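Local coordinates for D-alanyl-D-alanine carboxypeptidase (Penicillin binding protein) family protein (PDB 6OSU) that probably removes the terminal D-alanine from peptidoglycan precursor peptides as a penicillin-binding serine carboxypeptidase of the S11 family, at residues D345-A350 / N419-K424. Sequence-based numbering, arbitrary orientation.
Sequences DNIPNA and NNVSQK
Lys424 N donates to Asn349 O at 3.1 Å, one of the two backbone bonds flanking a single antiparallel beta bridge, in which Ala350 and Gln423 form a non-hydrogen-bonded pair in the PBP5-type C-terminal beta domain. The pairing shows how the last modelled residues of a chain can be tied down by a turn in another loop. The bond is bent, 146° at the hydrogen, and the amide stands above the carbonyl plane. The same oxygen also receives a CA-H...O contact, with Gln423 CA at 2.9 Å from Asn349 O, and so meets two successive residues. Beyond this, the lysine chain is bent about CB-CG and again about CG-CD, where CE swings to the same side as CB (chi3 -36°). This turns Lys424 NZ back to within 3.4 Å of Ala350 O, a weak hydrogen bond, with Lys424 CE 3.5 Å from Ala350 O.

Toward the buried Val421 the contact is apolar, a tip-to-tip approach of methyls with Ile347 CD1 4.2 Å from Val421 CG2, and both side chains also touch Ile390 from a neighbouring loop. Positioning comes from the type II turn Ile347 to Ala350, which presents the Asn349 carbonyl to the tail. A backbone bond between Lys351 and Ser422 completes the bridge on its other side; the Ser422 N-H goes to Gln354 OE1. Further back, where the tail leaves strand 409-417, Asn420 OD1 accepts Thr392 N-H and Asn419 OD1 accepts Thr357 N-H.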
ATOM      1  N   ASP A 345      34.504  17.306 -29.256  1.00125.89           N
ATOM      2  CA  ASP A 345      35.518  18.321 -29.523  1.00130.41           C
ATOM      3  C   ASP A 345      35.644  19.303 -28.369  1.00129.82           C
ATOM      4  O   ASP A 345      36.742  19.795 -28.084  1.00132.48           O
ATOM      5  CB  ASP A 345      35.194  19.069 -30.813  1.00134.25           C
ATOM      6  CG  ASP A 345      34.847  18.138 -31.941  1.00133.94           C
ATOM      7  OD1 ASP A 345      34.407  18.621 -33.006  1.00135.58           O
ATOM      8  OD2 ASP A 345      34.997  16.913 -31.749  1.00131.75           O
ATOM      9  N   ASN A 346      34.533  19.600 -27.694  1.00126.63           N
ATOM     10  CA  ASN A 346      34.553  20.636 -26.668  1.00126.77           C
ATOM     11  C   ASN A 346      35.235  20.166 -25.390  1.00125.68           C
ATOM     12  O   ASN A 346      35.770  20.991 -24.640  1.00127.25           O
ATOM     13  CB  ASN A 346      33.130  21.108 -26.368  1.00124.14           C
ATOM     14  CG  ASN A 346      32.780  22.392 -27.090  1.00127.10           C
ATOM     15  OD1 ASN A 346      32.430  22.380 -28.269  1.00128.20           O
ATOM     16  ND2 ASN A 346      32.876  23.512 -26.383  1.00128.78           N
ATOM     17  N   ILE A 347      35.221  18.868 -25.114  1.00123.04           N
ATOM     18  CA  ILE A 347      35.834  18.391 -23.866  1.00121.14           C
ATOM     19  C   ILE A 347      37.343  18.609 -23.939  1.00123.49           C
ATOM     20  O   ILE A 347      37.937  18.444 -25.021  1.00125.09           O
ATOM     21  CB  ILE A 347      35.481  16.917 -23.622  1.00118.49           C
ATOM     22  CG1 ILE A 347      36.732  16.029 -23.630  1.00120.71           C
ATOM     23  CG2 ILE A 347      34.430  16.435 -24.629  1.00116.91           C
ATOM     24  CD1 ILE A 347      36.439  14.544 -23.677  1.00118.92           C
ATOM     25  N   PRO A 348      37.999  19.024 -22.853  1.00124.19           N
ATOM     26  CA  PRO A 348      39.415  19.399 -22.953  1.00127.83           C
ATOM     27  C   PRO A 348      40.307  18.207 -23.267  1.00127.10           C
ATOM     28  O   PRO A 348      39.994  17.061 -22.940  1.00123.13           O
ATOM     29  CB  PRO A 348      39.724  19.992 -21.570  1.00128.71           C
ATOM     30  CG  PRO A 348      38.680  19.455 -20.674  1.00124.89           C
ATOM     31  CD  PRO A 348      37.448  19.322 -21.520  1.00122.48           C
ATOM     32  N   ASN A 349      41.423  18.500 -23.940  1.00130.76           N
ATOM     33  CA  ASN A 349      42.466  17.548 -24.313  1.00131.06           C
ATOM     34  C   ASN A 349      41.990  16.474 -25.279  1.00128.95           C
ATOM     35  O   ASN A 349      42.698  15.492 -25.480  1.00128.11           O
ATOM     36  CB  ASN A 349      43.082  16.861 -23.088  1.00129.66           C
ATOM     37  CG  ASN A 349      44.182  17.682 -22.442  1.00132.30           C
ATOM     38  OD1 ASN A 349      45.103  18.151 -23.112  1.00135.74           O
ATOM     39  ND2 ASN A 349      44.100  17.844 -21.127  1.00130.63           N
ATOM     40  N   ALA A 350      40.830  16.634 -25.901  1.00130.85           N
ATOM     41  CA  ALA A 350      40.254  15.583 -26.727  1.00132.81           C
ATOM     42  C   ALA A 350      40.622  15.739 -28.201  1.00134.99           C
ATOM     43  O   ALA A 350      40.788  16.851 -28.712  1.00139.37           O
ATOM     44  CB  ALA A 350      38.733  15.560 -26.583  1.00131.57           C
ATOM     45  N   ASN A 419      31.899   4.960 -25.468  1.00109.05           N
ATOM     46  CA  ASN A 419      32.950   5.162 -26.459  1.00114.18           C
ATOM     47  C   ASN A 419      34.290   5.364 -25.761  1.00116.36           C
ATOM     48  O   ASN A 419      34.394   5.331 -24.532  1.00114.35           O
ATOM     49  CB  ASN A 419      32.654   6.372 -27.351  1.00113.98           C
ATOM     50  CG  ASN A 419      31.574   6.101 -28.371  1.00114.84           C
ATOM     51  OD1 ASN A 419      30.526   6.742 -28.359  1.00111.74           O
ATOM     52  ND2 ASN A 419      31.830   5.160 -29.274  1.00119.10           N
ATOM     53  N   ASN A 420      35.317   5.589 -26.574  1.00121.62           N
ATOM     54  CA  ASN A 420      36.636   6.003 -26.121  1.00125.21           C
ATOM     55  C   ASN A 420      36.979   7.331 -26.777  1.00127.24           C
ATOM     56  O   ASN A 420      36.617   7.571 -27.933  1.00128.69           O
ATOM     57  CB  ASN A 420      37.704   4.956 -26.474  1.00131.29           C
ATOM     58  CG  ASN A 420      37.718   3.786 -25.514  1.00132.68           C
ATOM     59  OD1 ASN A 420      37.777   3.969 -24.304  1.00130.81           O
ATOM     60  ND2 ASN A 420      37.666   2.573 -26.052  1.00121.11           N
ATOM     61  N   VAL A 421      37.665   8.200 -26.040  1.00128.54           N
ATOM     62  CA  VAL A 421      38.196   9.442 -26.585  1.00130.25           C
ATOM     63  C   VAL A 421      39.691   9.484 -26.318  1.00136.10           C
ATOM     64  O   VAL A 421      40.143   9.177 -25.209  1.00134.50           O
ATOM     65  CB  VAL A 421      37.499  10.684 -25.997  1.00124.40           C
ATOM     66  CG1 VAL A 421      36.139  10.866 -26.644  1.00121.08           C
ATOM     67  CG2 VAL A 421      37.376  10.550 -24.492  1.00121.43           C
ATOM     68  N   SER A 422      40.454   9.856 -27.342  1.00143.91           N
ATOM     69  CA  SER A 422      41.910   9.868 -27.297  1.00149.65           C
ATOM     70  C   SER A 422      42.394  11.297 -27.109  1.00149.14           C
ATOM     71  O   SER A 422      41.925  12.210 -27.796  1.00147.63           O
ATOM     72  CB  SER A 422      42.491   9.275 -28.580  1.00155.79           C
ATOM     73  OG  SER A 422      41.755   8.131 -28.972  1.00156.24           O
ATOM     74  N   GLN A 423      43.316  11.493 -26.170  1.00147.27           N
ATOM     75  CA  GLN A 423      43.842  12.827 -25.939  1.00143.80           C
ATOM     76  C   GLN A 423      44.826  13.198 -27.041  1.00146.81           C
ATOM     77  O   GLN A 423      45.418  12.334 -27.692  1.00151.62           O
ATOM     78  CB  GLN A 423      44.514  12.925 -24.568  1.00143.50           C
ATOM     79  CG  GLN A 423      45.958  12.452 -24.530  1.00149.74           C
ATOM     80  CD  GLN A 423      46.091  10.978 -24.203  1.00152.30           C
ATOM     81  OE1 GLN A 423      46.710  10.609 -23.207  1.00154.51           O
ATOM     82  NE2 GLN A 423      45.519  10.126 -25.044  1.00152.52           N
ATOM     83  N   LYS A 424      44.982  14.500 -27.261  1.00144.64           N
ATOM     84  CA  LYS A 424      45.883  15.002 -28.293  1.00147.88           C
ATOM     85  C   LYS A 424      47.298  15.153 -27.750  1.00151.35           C
ATOM     86  O   LYS A 424      47.881  14.196 -27.237  1.00153.41           O
ATOM     87  CB  LYS A 424      45.377  16.338 -28.843  1.00145.10           C
ATOM     88  CG  LYS A 424      45.550  17.520 -27.902  1.00142.15           C
ATOM     89  CD  LYS A 424      44.358  18.466 -27.978  1.00137.14           C
ATOM     90  CE  LYS A 424      43.799  18.556 -29.393  1.00137.79           C
ATOM     91  NZ  LYS A 424      42.721  19.577 -29.509  1.00134.30           N
TER